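Local coordinates for succinoglycan biosynthesis protein (PDB 2RAD), which binds a calcium ion and is probably a hydrolase related to erythromycin esterases, at residues A43-A48 / F383-R388; V90-H95 / T143-D148; N214-L219 / Q264-L269; Y332-V337 / A426-V431. All coordinates share one frame; numbering follows the deposited sequence.

How the interactions relate
Interactions 1, 2 and 4 gather on and around the mixed sheet, whereas interaction 3 lies in an all-helical part across the centre of the chain, about 45 Å from interaction 1 centre to centre. Interaction 1 lies on strand 382-386 and interaction 4 on its neighbour 429-436, the two being joined by probable backbone hydrogen bonds such as Ile-385 N to Leu-430 O. Interaction 2 meets interaction 4 through packing of Met-93 on Val-431. All four are mostly buried, with charged Asp-148, Glu-217 and Lys-334 at the exposed margins of interactions 2, 3 and 4. Their chemistry differs: aliphatic against indole in 1, selenium over a ring in 2, a T-shaped phenylalanine pair in 3, and a salt bridge beside aliphatic contacts in 4.

Interaction 1: A43-A48 / F383-R388; sequences AKWLEA and FFIDLR
Trp-45 and Ile-385 make the main contact where the short helix 44-48 packs across strand 382-386, next to the outermost strand 51-52 of the mixed sheet. The axes of segments 44-48 and 383-386 run at 102°, 9.3 Å apart at their closest. Ile-385 reaches the helix with CD1: CG1 is anti to the backbone N (chi1 171°) and the chain continues straight, bringing CD1 obliquely against the outer carbons of the six-membered indole ring, 3.2 Å from Trp-45 CZ3. The same methyl lies 4.3 Å from Leu-46 CA. Two residues back along the strand, Phe-383 points to the helix as well, with CE2 4.3 Å from Leu-46 O. In the next shell, His-49 stacks on the Trp-45 ring, and Glu-47 OE2 accepts a hydrogen bond from Lys-379 N. Past the strand end, Arg-388 NH2, also bonded to Met-71 O, pairs with Asp-386 OD2 at 2.7 Å in a salt bridge, on the syn side but tilted well out of the carboxylate plane.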
loop_
_atom_site.group_PDB
_atom_site.type_symbol
_atom_site.label_atom_id
_atom_site.label_comp_id
_atom_site.label_asym_id
_atom_site.label_seq_id
_atom_site.Cartn_x
_atom_site.Cartn_y
_atom_site.Cartn_z
ATOM N N ALA A 43 30.197 10.107 -3.675
ATOM C CA ALA A 43 29.077 9.430 -4.302
ATOM C C ALA A 43 29.673 8.082 -4.722
ATOM O O ALA A 43 29.065 7.315 -5.474
ATOM C CB ALA A 43 28.597 10.216 -5.519
ATOM N N LYS A 44 30.883 7.826 -4.220
ATOM C CA LYS A 44 31.636 6.601 -4.490
ATOM C C LYS A 44 31.148 5.499 -3.567
ATOM O O LYS A 44 31.083 4.328 -3.953
ATOM C CB LYS A 44 33.133 6.830 -4.253
ATOM C CG LYS A 44 34.003 5.580 -4.404
ATOM C CD LYS A 44 35.480 5.891 -4.143
ATOM C CE LYS A 44 36.387 4.695 -4.444
ATOM N NZ LYS A 44 37.834 5.013 -4.241
ATOM N N TRP A 45 30.821 5.883 -2.336
ATOM C CA TRP A 45 30.322 4.929 -1.358
ATOM C C TRP A 45 29.019 4.371 -1.908
ATOM O O TRP A 45 28.737 3.176 -1.783
ATOM C CB TRP A 45 30.043 5.612 -0.029
ATOM C CG TRP A 45 29.619 4.640 1.006
ATOM C CD1 TRP A 45 30.429 3.875 1.777
ATOM C CD2 TRP A 45 28.275 4.291 1.360
ATOM N NE1 TRP A 45 29.679 3.068 2.597
ATOM C CE2 TRP A 45 28.353 3.304 2.360
ATOM C CE3 TRP A 45 27.014 4.718 0.929
ATOM C CZ2 TRP A 45 27.216 2.734 2.942
ATOM C CZ3 TRP A 45 25.882 4.152 1.509
ATOM C CH2 TRP A 45 25.993 3.170 2.505
ATOM N N LEU A 46 28.230 5.261 -2.508
ATOM C CA LEU A 46 26.954 4.891 -3.106
ATOM C C LEU A 46 27.194 3.962 -4.286
ATOM O O LEU A 46 26.361 3.109 -4.580
ATOM C CB LEU A 46 26.181 6.127 -3.571
ATOM C CG LEU A 46 25.714 7.052 -2.449
ATOM C CD1 LEU A 46 26.899 7.836 -1.908
ATOM C CD2 LEU A 46 24.659 8.003 -2.970
ATOM N N GLU A 47 28.327 4.126 -4.967
ATOM C CA GLU A 47 28.652 3.255 -6.094
ATOM C C GLU A 47 29.270 1.974 -5.557
ATOM O O GLU A 47 29.108 0.894 -6.131
ATOM C CB GLU A 47 29.646 3.923 -7.049
ATOM C CG GLU A 47 29.047 4.965 -7.965
ATOM C CD GLU A 47 29.630 4.891 -9.364
ATOM O OE1 GLU A 47 30.870 4.886 -9.490
ATOM O OE2 GLU A 47 28.850 4.833 -10.339
ATOM N N ALA A 48 29.972 2.108 -4.440
ATOM C CA ALA A 48 30.638 0.983 -3.817
ATOM C C ALA A 48 29.673 -0.035 -3.229
ATOM O O ALA A 48 29.819 -1.237 -3.470
ATOM C CB ALA A 48 31.572 1.485 -2.743
ATOM N N PHE A 383 19.917 0.015 -9.320
ATOM C CA PHE A 383 20.719 -0.577 -8.259
ATOM C C PHE A 383 20.021 -0.345 -6.942
ATOM O O PHE A 383 19.260 0.610 -6.814
ATOM C CB PHE A 383 22.103 0.083 -8.189
ATOM C CG PHE A 383 22.071 1.550 -7.801
ATOM C CD1 PHE A 383 21.744 2.529 -8.734
ATOM C CD2 PHE A 383 22.365 1.949 -6.494
ATOM C CE1 PHE A 383 21.715 3.897 -8.367
ATOM C CE2 PHE A 383 22.338 3.308 -6.114
ATOM C CZ PHE A 383 22.014 4.280 -7.050
ATOM N N PHE A 384 20.258 -1.216 -5.966
ATOM C CA PHE A 384 19.679 -1.021 -4.641
ATOM C C PHE A 384 20.799 -1.047 -3.617
ATOM O O PHE A 384 21.828 -1.666 -3.839
ATOM C CB PHE A 384 18.607 -2.062 -4.308
ATOM C CG PHE A 384 19.080 -3.482 -4.333
ATOM C CD1 PHE A 384 19.262 -4.154 -5.540
ATOM C CD2 PHE A 384 19.228 -4.190 -3.147
ATOM C CE1 PHE A 384 19.566 -5.513 -5.564
ATOM C CE2 PHE A 384 19.532 -5.546 -3.161
ATOM C CZ PHE A 384 19.699 -6.209 -4.370
ATOM N N ILE A 385 20.597 -0.367 -2.499
ATOM C CA ILE A 385 21.613 -0.271 -1.461
ATOM C C ILE A 385 20.979 -0.278 -0.073
ATOM O O ILE A 385 19.930 0.340 0.140
ATOM C CB ILE A 385 22.408 1.036 -1.659
ATOM C CG1 ILE A 385 23.331 1.314 -0.480
ATOM C CG2 ILE A 385 21.441 2.188 -1.812
ATOM C CD1 ILE A 385 24.233 2.533 -0.710
ATOM N N ASP A 386 21.606 -0.994 0.859
ATOM C CA ASP A 386 21.115 -1.063 2.236
ATOM C C ASP A 386 21.629 0.202 2.913
ATOM O O ASP A 386 22.839 0.369 3.086
ATOM C CB ASP A 386 21.657 -2.309 2.957
ATOM C CG ASP A 386 21.149 -2.431 4.401
ATOM O OD1 ASP A 386 21.318 -1.473 5.181
ATOM O OD2 ASP A 386 20.588 -3.487 4.769
ATOM N N LEU A 387 20.708 1.090 3.283
ATOM C CA LEU A 387 21.067 2.356 3.907
ATOM C C LEU A 387 21.483 2.232 5.370
ATOM O O LEU A 387 22.136 3.128 5.906
ATOM C CB LEU A 387 19.904 3.347 3.793
ATOM C CG LEU A 387 19.330 3.631 2.401
ATOM C CD1 LEU A 387 18.236 4.674 2.538
ATOM C CD2 LEU A 387 20.408 4.121 1.447
ATOM N N ARG A 388 21.104 1.126 6.009
ATOM C CA ARG A 388 21.430 0.875 7.421
ATOM C C ARG A 388 22.914 0.592 7.687
ATOM O O ARG A 388 23.418 0.889 8.773
ATOM C CB ARG A 388 20.617 -0.308 7.947
ATOM C CG ARG A 388 19.148 -0.042 8.124
ATOM C CD ARG A 388 18.389 -1.354 8.294
ATOM N NE ARG A 388 18.602 -2.252 7.159
ATOM C CZ ARG A 388 18.004 -3.430 7.013
ATOM N NH1 ARG A 388 17.149 -3.865 7.927
ATOM N NH2 ARG A 388 18.260 -4.176 5.953
#

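Interaction 2: V90-H95 / T143-D148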
loop_
_atom_site.group_PDB
_atom_site.type_symbol
_atom_site.label_atom_id
_atom_site.label_comp_id
_atom_site.label_asym_id
_atom_site.label_seq_id
_atom_site.Cartn_x
_atom_site.Cartn_y
_atom_site.Cartn_z
ATOM N N VAL A 90 8.900 1.875 -12.249
ATOM C CA VAL A 90 8.775 1.690 -10.817
ATOM C C VAL A 90 7.827 0.547 -10.564
ATOM O O VAL A 90 8.091 -0.298 -9.711
ATOM C CB VAL A 90 8.267 2.934 -10.110
ATOM C CG1 VAL A 90 8.480 2.777 -8.608
ATOM C CG2 VAL A 90 8.991 4.151 -10.634
ATOM N N PHE A 91 6.733 0.504 -11.316
ATOM C CA PHE A 91 5.785 -0.592 -11.144
ATOM C C PHE A 91 6.443 -1.950 -11.374
ATOM O O PHE A 91 6.358 -2.848 -10.533
ATOM C CB PHE A 91 4.602 -0.476 -12.110
ATOM C CG PHE A 91 3.550 0.487 -11.674
ATOM C CD1 PHE A 91 3.321 0.739 -10.319
ATOM C CD2 PHE A 91 2.771 1.128 -12.613
ATOM C CE1 PHE A 91 2.324 1.624 -9.904
ATOM C CE2 PHE A 91 1.765 2.019 -12.221
ATOM C CZ PHE A 91 1.545 2.265 -10.859
ATOM N N THR A 92 7.099 -2.096 -12.524
ATOM C CA THR A 92 7.731 -3.366 -12.853
ATOM C C THR A 92 8.847 -3.766 -11.890
ATOM O O THR A 92 8.960 -4.946 -11.542
ATOM C CB THR A 92 8.248 -3.390 -14.329
ATOM O OG1 THR A 92 9.159 -2.309 -14.541
ATOM C CG2 THR A 92 7.082 -3.271 -15.314
HETATM N N MSE A 93 9.653 -2.802 -11.441
HETATM C CA MSE A 93 10.744 -3.109 -10.507
HETATM C C MSE A 93 10.156 -3.613 -9.185
HETATM O O MSE A 93 10.687 -4.549 -8.586
HETATM C CB MSE A 93 11.640 -1.881 -10.278
HETATM C CG MSE A 93 12.940 -2.164 -9.523
HETATM SE SE MSE A 93 14.007 -3.659 -10.215
HETATM C CE MSE A 93 14.948 -2.696 -11.582
ATOM N N LYS A 94 9.063 -3.004 -8.724
ATOM C CA LYS A 94 8.435 -3.496 -7.500
ATOM C C LYS A 94 7.879 -4.896 -7.804
ATOM O O LYS A 94 7.921 -5.788 -6.958
ATOM C CB LYS A 94 7.312 -2.562 -7.035
ATOM C CG LYS A 94 7.796 -1.336 -6.258
ATOM C CD LYS A 94 6.650 -0.424 -5.876
ATOM C CE LYS A 94 5.636 -1.178 -5.019
ATOM N NZ LYS A 94 4.406 -0.390 -4.670
ATOM N N HIS A 95 7.371 -5.077 -9.023
ATOM C CA HIS A 95 6.832 -6.354 -9.464
ATOM C C HIS A 95 7.900 -7.422 -9.311
ATOM O O HIS A 95 7.625 -8.521 -8.821
ATOM C CB HIS A 95 6.403 -6.244 -10.925
ATOM C CG HIS A 95 5.973 -7.540 -11.545
ATOM N ND1 HIS A 95 5.252 -7.589 -12.720
ATOM C CD2 HIS A 95 6.184 -8.827 -11.181
ATOM C CE1 HIS A 95 5.037 -8.850 -13.050
ATOM N NE2 HIS A 95 5.592 -9.621 -12.132
ATOM N N THR A 143 -3.230 0.057 -14.859
ATOM C CA THR A 143 -2.131 0.084 -15.813
ATOM C C THR A 143 -1.788 -1.343 -16.212
ATOM O O THR A 143 -2.095 -2.286 -15.477
ATOM C CB THR A 143 -0.848 0.743 -15.219
ATOM O OG1 THR A 143 -0.587 0.199 -13.920
ATOM C CG2 THR A 143 -0.992 2.250 -15.138
ATOM N N LYS A 144 -1.148 -1.505 -17.368
ATOM C CA LYS A 144 -0.745 -2.832 -17.823
ATOM C C LYS A 144 0.152 -3.496 -16.777
ATOM O O LYS A 144 0.070 -4.706 -16.559
ATOM C CB LYS A 144 -0.021 -2.749 -19.174
ATOM C CG LYS A 144 -0.771 -3.475 -20.305
ATOM C CD LYS A 144 -0.180 -3.225 -21.700
ATOM C CE LYS A 144 -0.404 -1.794 -22.181
ATOM N NZ LYS A 144 -0.112 -1.688 -23.638
ATOM N N GLU A 145 0.989 -2.700 -16.114
ATOM C CA GLU A 145 1.887 -3.208 -15.081
ATOM C C GLU A 145 1.140 -3.815 -13.897
ATOM O O GLU A 145 1.629 -4.743 -13.273
ATOM C CB GLU A 145 2.806 -2.092 -14.582
ATOM C CG GLU A 145 3.715 -1.526 -15.646
ATOM C CD GLU A 145 3.215 -0.228 -16.209
ATOM O OE1 GLU A 145 1.986 -0.085 -16.385
ATOM O OE2 GLU A 145 4.051 0.659 -16.485
HETATM N N MSE A 146 -0.040 -3.302 -13.577
HETATM C CA MSE A 146 -0.783 -3.851 -12.455
HETATM C C MSE A 146 -1.462 -5.156 -12.836
HETATM O O MSE A 146 -1.598 -6.060 -12.008
HETATM C CB MSE A 146 -1.832 -2.856 -11.965
HETATM C CG MSE A 146 -1.242 -1.631 -11.285
HETATM SE SE MSE A 146 -0.045 -2.101 -9.826
HETATM C CE MSE A 146 -1.164 -3.436 -8.934
ATOM N N LEU A 147 -1.895 -5.239 -14.095
ATOM C CA LEU A 147 -2.559 -6.425 -14.622
ATOM C C LEU A 147 -1.501 -7.497 -14.828
ATOM O O LEU A 147 -1.782 -8.687 -14.725
ATOM C CB LEU A 147 -3.239 -6.097 -15.945
ATOM C CG LEU A 147 -4.282 -4.989 -15.863
ATOM C CD1 LEU A 147 -4.611 -4.497 -17.260
ATOM C CD2 LEU A 147 -5.515 -5.493 -15.108
ATOM N N ASP A 148 -0.284 -7.074 -15.136
ATOM C CA ASP A 148 0.801 -8.021 -15.301
ATOM C C ASP A 148 1.071 -8.621 -13.931
ATOM O O ASP A 148 1.023 -9.849 -13.757
ATOM C CB ASP A 148 2.059 -7.318 -15.816
ATOM C CG ASP A 148 2.215 -7.422 -17.328
ATOM O OD1 ASP A 148 2.408 -8.554 -17.818
ATOM O OD2 ASP A 148 2.145 -6.383 -18.026
#
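Met-146, present as selenomethionine, sets its selenium over one face of the Phe-91 ring, 4.6 Å from the centroid and 17° off the ring normal, a Met-aromatic contact. A carboxylate approaches the same ring differently: Glu-145 CD lies in the ring plane at its edge, the carboxylate turned 79° against the ring. A bend at chi2 of Glu-145 lays the acid group there, and OE1 also accepts a hydrogen bond from Gln-440 N. Its aliphatic part packs on the other helix, Glu-145 CB lying 3.5 Å from Phe-91 CB and CG 3.8 Å from Thr-92 CG2. The hydroxyl of Thr-92 is engaged with Thr-56 O. At the N-cap of helix 144-158, Thr-143 OG1 approaches Phe-91 CE2 obliquely at 3.4 Å. One turn farther on, His-95 CE1 packs 4.3 Å from Asp-148 CB. Phe-91 also touches Glu-82 and Trp-304 on sheet strands, and its side chain lies about 5 Å from that of the calcium ligand His-85. The segments run nearly parallel, at 14° and 9.4 Å, as is typical of neighbouring crossover helices packed beside the parallel part of a mixed sheet in an alpha/beta fold.

Interaction 3: N214-L219 / Q264-L269; sequences NTFESL and QFTTML
Phe-216 and Phe-265 form a T-shaped pair, the edge of Phe-265 directed toward the face of Phe-216 with centroids 5.6 Å apart and planes at 67°. Phe-265 CE1 is the leading atom, 4.0 Å from Phe-216 CG. Aliphatic packing comes chiefly from Leu-269, which crosses Phe-216 obliquely: its CD2 sits 3.6 Å from Phe-216 CB and its own CB the same distance from Phe-216 CD2. CD1 of Leu-269 turns back instead over a face of Phe-265, offset toward the rim. Within the other segment, Leu-219 CD1 lies 3.9 Å above the plane of the Phe-216 ring, likewise offset toward the rim. All this happens in an all-helical part of the chain, where the C-terminal ends of helices 213-217 and 250-268 come together; Tyr-227 and Glu-223 of helix 223-240 also touch Phe-216, and Ala-231 of that helix touches Thr-266. Polar atoms edge the contact. Thr-266 OG1 approaches the far end of Phe-216, 3.7 Å from CZ. Glu-217, bent at chi2 (-65°), folds its carboxylate toward Leu-269, so that Glu-217 OE1 lies 3.3 Å from Leu-269 CA and accepts a hydrogen bond from Ala-270 N, just past the end of the second helix. Where the first helix ends, Ser-218 OG donates to Asn-214 O at 2.8 Å, tilted out of the carbonyl plane.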
loop_
_atom_site.group_PDB
_atom_site.type_symbol
_atom_site.label_atom_id
_atom_site.label_comp_id
_atom_site.label_asym_id
_atom_site.label_seq_id
_atom_site.Cartn_x
_atom_site.Cartn_y
_atom_site.Cartn_z
ATOM N N ASN A 214 -18.051 10.747 -0.836
ATOM C CA ASN A 214 -18.842 11.950 -0.986
ATOM C C ASN A 214 -20.249 11.696 -0.478
ATOM O O ASN A 214 -20.803 12.518 0.255
ATOM C CB ASN A 214 -18.841 12.404 -2.446
ATOM C CG ASN A 214 -17.483 12.957 -2.876
ATOM O OD1 ASN A 214 -17.307 13.419 -4.007
ATOM N ND2 ASN A 214 -16.516 12.914 -1.964
ATOM N N THR A 215 -20.811 10.542 -0.834
ATOM C CA THR A 215 -22.166 10.179 -0.408
ATOM C C THR A 215 -22.289 10.127 1.121
ATOM O O THR A 215 -23.392 10.146 1.661
ATOM C CB THR A 215 -22.608 8.806 -1.008
ATOM O OG1 THR A 215 -22.414 8.813 -2.428
ATOM C CG2 THR A 215 -24.086 8.555 -0.731
ATOM N N PHE A 216 -21.161 10.070 1.819
ATOM C CA PHE A 216 -21.197 10.036 3.273
ATOM C C PHE A 216 -20.839 11.414 3.842
ATOM O O PHE A 216 -21.586 11.970 4.639
ATOM C CB PHE A 216 -20.223 8.985 3.818
ATOM C CG PHE A 216 -20.507 8.568 5.237
ATOM C CD1 PHE A 216 -21.497 7.624 5.519
ATOM C CD2 PHE A 216 -19.788 9.118 6.296
ATOM C CE1 PHE A 216 -21.764 7.231 6.842
ATOM C CE2 PHE A 216 -20.046 8.733 7.624
ATOM C CZ PHE A 216 -21.033 7.790 7.895
ATOM N N GLU A 217 -19.705 11.970 3.425
ATOM C CA GLU A 217 -19.280 13.276 3.930
ATOM C C GLU A 217 -20.366 14.328 3.797
ATOM O O GLU A 217 -20.302 15.375 4.443
ATOM C CB GLU A 217 -18.001 13.753 3.222
ATOM C CG GLU A 217 -16.704 13.261 3.888
ATOM C CD GLU A 217 -16.497 13.820 5.311
ATOM O OE1 GLU A 217 -15.649 13.277 6.061
ATOM O OE2 GLU A 217 -17.176 14.808 5.677
ATOM N N SER A 218 -21.364 14.043 2.968
ATOM C CA SER A 218 -22.462 14.975 2.771
ATOM C C SER A 218 -23.744 14.543 3.494
ATOM O O SER A 218 -24.788 14.372 2.872
ATOM C CB SER A 218 -22.734 15.163 1.274
ATOM O OG SER A 218 -23.156 13.955 0.671
ATOM N N LEU A 219 -23.648 14.345 4.808
ATOM C CA LEU A 219 -24.798 13.978 5.632
ATOM C C LEU A 219 -24.843 14.991 6.786
ATOM O O LEU A 219 -24.572 16.173 6.573
ATOM C CB LEU A 219 -24.656 12.553 6.185
ATOM C CG LEU A 219 -24.665 11.338 5.244
ATOM C CD1 LEU A 219 -24.592 10.069 6.077
ATOM C CD2 LEU A 219 -25.917 11.334 4.393
ATOM N N GLN A 264 -14.137 1.489 10.209
ATOM C CA GLN A 264 -13.058 2.333 9.712
ATOM C C GLN A 264 -13.621 3.444 8.835
ATOM O O GLN A 264 -13.497 4.617 9.169
ATOM C CB GLN A 264 -12.062 1.492 8.910
ATOM C CG GLN A 264 -11.474 0.315 9.688
ATOM C CD GLN A 264 -10.305 -0.341 8.970
ATOM O OE1 GLN A 264 -10.175 -0.228 7.757
ATOM N NE2 GLN A 264 -9.459 -1.044 9.717
ATOM N N PHE A 265 -14.252 3.072 7.729
ATOM C CA PHE A 265 -14.845 4.038 6.796
ATOM C C PHE A 265 -15.761 5.056 7.469
ATOM O O PHE A 265 -15.679 6.266 7.255
ATOM C CB PHE A 265 -15.651 3.287 5.724
ATOM C CG PHE A 265 -16.378 4.184 4.761
ATOM C CD1 PHE A 265 -17.687 4.580 5.006
ATOM C CD2 PHE A 265 -15.745 4.645 3.612
ATOM C CE1 PHE A 265 -18.357 5.426 4.116
ATOM C CE2 PHE A 265 -16.403 5.494 2.714
ATOM C CZ PHE A 265 -17.712 5.883 2.969
ATOM N N THR A 266 -16.658 4.517 8.270
ATOM C CA THR A 266 -17.652 5.274 9.002
ATOM C C THR A 266 -16.989 6.209 10.023
ATOM O O THR A 266 -17.496 7.289 10.324
ATOM C CB THR A 266 -18.605 4.246 9.667
ATOM O OG1 THR A 266 -19.950 4.531 9.281
ATOM C CG2 THR A 266 -18.449 4.224 11.174
ATOM N N THR A 267 -15.830 5.777 10.513
ATOM C CA THR A 267 -15.044 6.496 11.503
ATOM C C THR A 267 -14.329 7.742 10.998
ATOM O O THR A 267 -14.507 8.815 11.559
ATOM C CB THR A 267 -13.947 5.580 12.124
ATOM O OG1 THR A 267 -14.550 4.436 12.737
ATOM C CG2 THR A 267 -13.131 6.341 13.174
HETATM N N MSE A 268 -13.499 7.599 9.963
HETATM C CA MSE A 268 -12.736 8.742 9.463
HETATM C C MSE A 268 -13.600 9.798 8.822
HETATM O O MSE A 268 -13.369 10.993 9.019
HETATM C CB MSE A 268 -11.640 8.303 8.489
HETATM C CG MSE A 268 -12.114 7.602 7.234
HETATM SE SE MSE A 268 -10.669 7.344 5.947
HETATM C CE MSE A 268 -11.701 6.651 4.453
ATOM N N LEU A 269 -14.584 9.366 8.044
ATOM C CA LEU A 269 -15.493 10.313 7.430
ATOM C C LEU A 269 -16.492 10.626 8.519
ATOM O O LEU A 269 -16.913 9.732 9.257
ATOM C CB LEU A 269 -16.249 9.697 6.256
ATOM C CG LEU A 269 -15.577 9.419 4.921
ATOM C CD1 LEU A 269 -14.617 8.271 5.052
ATOM C CD2 LEU A 269 -16.645 9.073 3.913
#

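Interaction 4: Y332-V337 / A426-V431; sequences YGKRYV and AFDILV
Lys-334 NZ and Asp-428 OD1 form a salt bridge across the segments, 3.1 Å long and weak as a hydrogen bond. The lysine chain is bent at chi2 (-61°) and extended beyond it, which lays the ammonium group beside the acid. The other carboxylate oxygen, OD2, has its stronger partner in Ser-338 N, just after the first segment, and forms a long, weak ion pair with Lys-312 NZ. A lysine, a backbone N-H and a more distant lysine lie around this carboxylate, which would probably favour its ionised form. Arg-388 packs on the same residue. Asp-428 OD2 also lies against Val-337 CA and is 3.4 Å from Val-337 CG1. The aliphatic contact is Val-337 CG1 to Ile-429 CD1 at 3.5 Å. Ile-429 presents that methyl because its chain turns at chi2 (76°), bringing the end nearer to the neighbouring strand. Each segment leads from a helix into a strand: helix 324-332 breaks off just before Gly-333, which has positive phi, and helix 423-426 gives way at Phe-427 to strand 429-436. Strands 336-344 and 429-436 are parallel neighbours in the mixed sheet, with parallel strand 77-82 next to the first and antiparallel strand 382-386 next to the second.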
loop_
_atom_site.group_PDB
_atom_site.type_symbol
_atom_site.label_atom_id
_atom_site.label_comp_id
_atom_site.label_asym_id
_atom_site.label_seq_id
_atom_site.Cartn_x
_atom_site.Cartn_y
_atom_site.Cartn_z
ATOM N N TYR A 332 5.831 -3.451 14.976
ATOM C CA TYR A 332 6.697 -4.592 14.651
ATOM C C TYR A 332 8.146 -4.353 15.009
ATOM O O TYR A 332 8.949 -5.286 15.068
ATOM C CB TYR A 332 6.631 -4.908 13.157
ATOM C CG TYR A 332 5.338 -5.544 12.767
ATOM C CD1 TYR A 332 4.199 -4.778 12.545
ATOM C CD2 TYR A 332 5.226 -6.928 12.699
ATOM C CE1 TYR A 332 2.978 -5.389 12.270
ATOM C CE2 TYR A 332 4.015 -7.545 12.424
ATOM C CZ TYR A 332 2.902 -6.776 12.215
ATOM O OH TYR A 332 1.721 -7.414 11.968
ATOM N N GLY A 333 8.483 -3.095 15.240
ATOM C CA GLY A 333 9.861 -2.792 15.537
ATOM C C GLY A 333 10.670 -3.054 14.276
ATOM O O GLY A 333 10.364 -2.527 13.207
ATOM N N LYS A 334 11.692 -3.893 14.383
ATOM C CA LYS A 334 12.517 -4.171 13.222
ATOM C C LYS A 334 12.019 -5.341 12.396
ATOM O O LYS A 334 12.712 -5.797 11.487
ATOM C CB LYS A 334 13.977 -4.374 13.644
ATOM C CG LYS A 334 14.747 -3.057 13.804
ATOM C CD LYS A 334 14.780 -2.285 12.464
ATOM C CE LYS A 334 15.522 -0.941 12.543
ATOM N NZ LYS A 334 15.479 -0.194 11.239
ATOM N N ARG A 335 10.819 -5.827 12.717
ATOM C CA ARG A 335 10.223 -6.922 11.966
ATOM C C ARG A 335 9.570 -6.291 10.735
ATOM O O ARG A 335 9.071 -6.978 9.842
ATOM C CB ARG A 335 9.202 -7.678 12.816
ATOM C CG ARG A 335 9.818 -8.664 13.794
ATOM C CD ARG A 335 8.752 -9.567 14.408
ATOM N NE ARG A 335 7.960 -8.908 15.449
ATOM C CZ ARG A 335 6.648 -9.081 15.635
ATOM N NH1 ARG A 335 5.947 -9.897 14.843
ATOM N NH2 ARG A 335 6.035 -8.438 16.623
ATOM N N TYR A 336 9.582 -4.965 10.696
ATOM C CA TYR A 336 9.050 -4.257 9.555
ATOM C C TYR A 336 10.213 -3.635 8.817
ATOM O O TYR A 336 10.910 -2.794 9.371
ATOM C CB TYR A 336 8.108 -3.149 9.990
ATOM C CG TYR A 336 7.658 -2.285 8.833
ATOM C CD1 TYR A 336 7.177 -2.862 7.665
ATOM C CD2 TYR A 336 7.713 -0.897 8.908
ATOM C CE1 TYR A 336 6.768 -2.084 6.609
ATOM C CE2 TYR A 336 7.304 -0.106 7.856
ATOM C CZ TYR A 336 6.836 -0.702 6.714
ATOM O OH TYR A 336 6.430 0.065 5.672
ATOM N N VAL A 337 10.436 -4.056 7.579
ATOM C CA VAL A 337 11.524 -3.511 6.781
ATOM C C VAL A 337 10.932 -2.727 5.622
ATOM O O VAL A 337 10.078 -3.232 4.901
ATOM C CB VAL A 337 12.401 -4.627 6.224
ATOM C CG1 VAL A 337 13.387 -4.067 5.242
ATOM C CG2 VAL A 337 13.125 -5.325 7.361
ATOM N N ALA A 426 13.926 6.833 6.995
ATOM C CA ALA A 426 12.672 6.535 6.308
ATOM C C ALA A 426 12.610 5.135 5.728
ATOM O O ALA A 426 11.577 4.480 5.809
ATOM C CB ALA A 426 12.430 7.559 5.212
ATOM N N PHE A 427 13.715 4.679 5.148
ATOM C CA PHE A 427 13.771 3.349 4.542
ATOM C C PHE A 427 14.976 2.547 4.986
ATOM O O PHE A 427 16.028 3.112 5.308
ATOM C CB PHE A 427 13.805 3.457 3.015
ATOM C CG PHE A 427 12.669 4.231 2.454
ATOM C CD1 PHE A 427 11.356 3.832 2.700
ATOM C CD2 PHE A 427 12.896 5.398 1.736
ATOM C CE1 PHE A 427 10.282 4.587 2.243
ATOM C CE2 PHE A 427 11.827 6.164 1.271
ATOM C CZ PHE A 427 10.518 5.757 1.529
ATOM N N ASP A 428 14.818 1.225 4.992
ATOM C CA ASP A 428 15.904 0.337 5.361
ATOM C C ASP A 428 16.707 0.125 4.089
ATOM O O ASP A 428 17.937 0.146 4.102
ATOM C CB ASP A 428 15.362 -1.001 5.877
ATOM C CG ASP A 428 14.609 -0.870 7.198
ATOM O OD1 ASP A 428 15.185 -0.307 8.160
ATOM O OD2 ASP A 428 13.452 -1.342 7.284
ATOM N N ILE A 429 15.993 -0.051 2.982
ATOM C CA ILE A 429 16.603 -0.279 1.676
ATOM C C ILE A 429 16.074 0.748 0.704
ATOM O O ILE A 429 14.952 1.204 0.857
ATOM C CB ILE A 429 16.224 -1.664 1.095
ATOM C CG1 ILE A 429 16.786 -2.786 1.968
ATOM C CG2 ILE A 429 16.736 -1.786 -0.327
ATOM C CD1 ILE A 429 16.030 -3.018 3.248
ATOM N N LEU A 430 16.877 1.097 -0.301
ATOM C CA LEU A 430 16.447 2.047 -1.329
ATOM C C LEU A 430 16.731 1.501 -2.727
ATOM O O LEU A 430 17.816 1.002 -2.995
ATOM C CB LEU A 430 17.166 3.369 -1.147
ATOM C CG LEU A 430 16.503 4.497 -1.917
ATOM C CD1 LEU A 430 16.254 5.645 -0.971
ATOM C CD2 LEU A 430 17.381 4.924 -3.067
ATOM N N VAL A 431 15.751 1.576 -3.616
ATOM C CA VAL A 431 15.937 1.094 -4.983
ATOM C C VAL A 431 15.941 2.308 -5.913
ATOM O O VAL A 431 14.911 2.966 -6.089
ATOM C CB VAL A 431 14.784 0.164 -5.436
ATOM C CG1 VAL A 431 15.088 -0.407 -6.798
ATOM C CG2 VAL A 431 14.562 -0.933 -4.427
#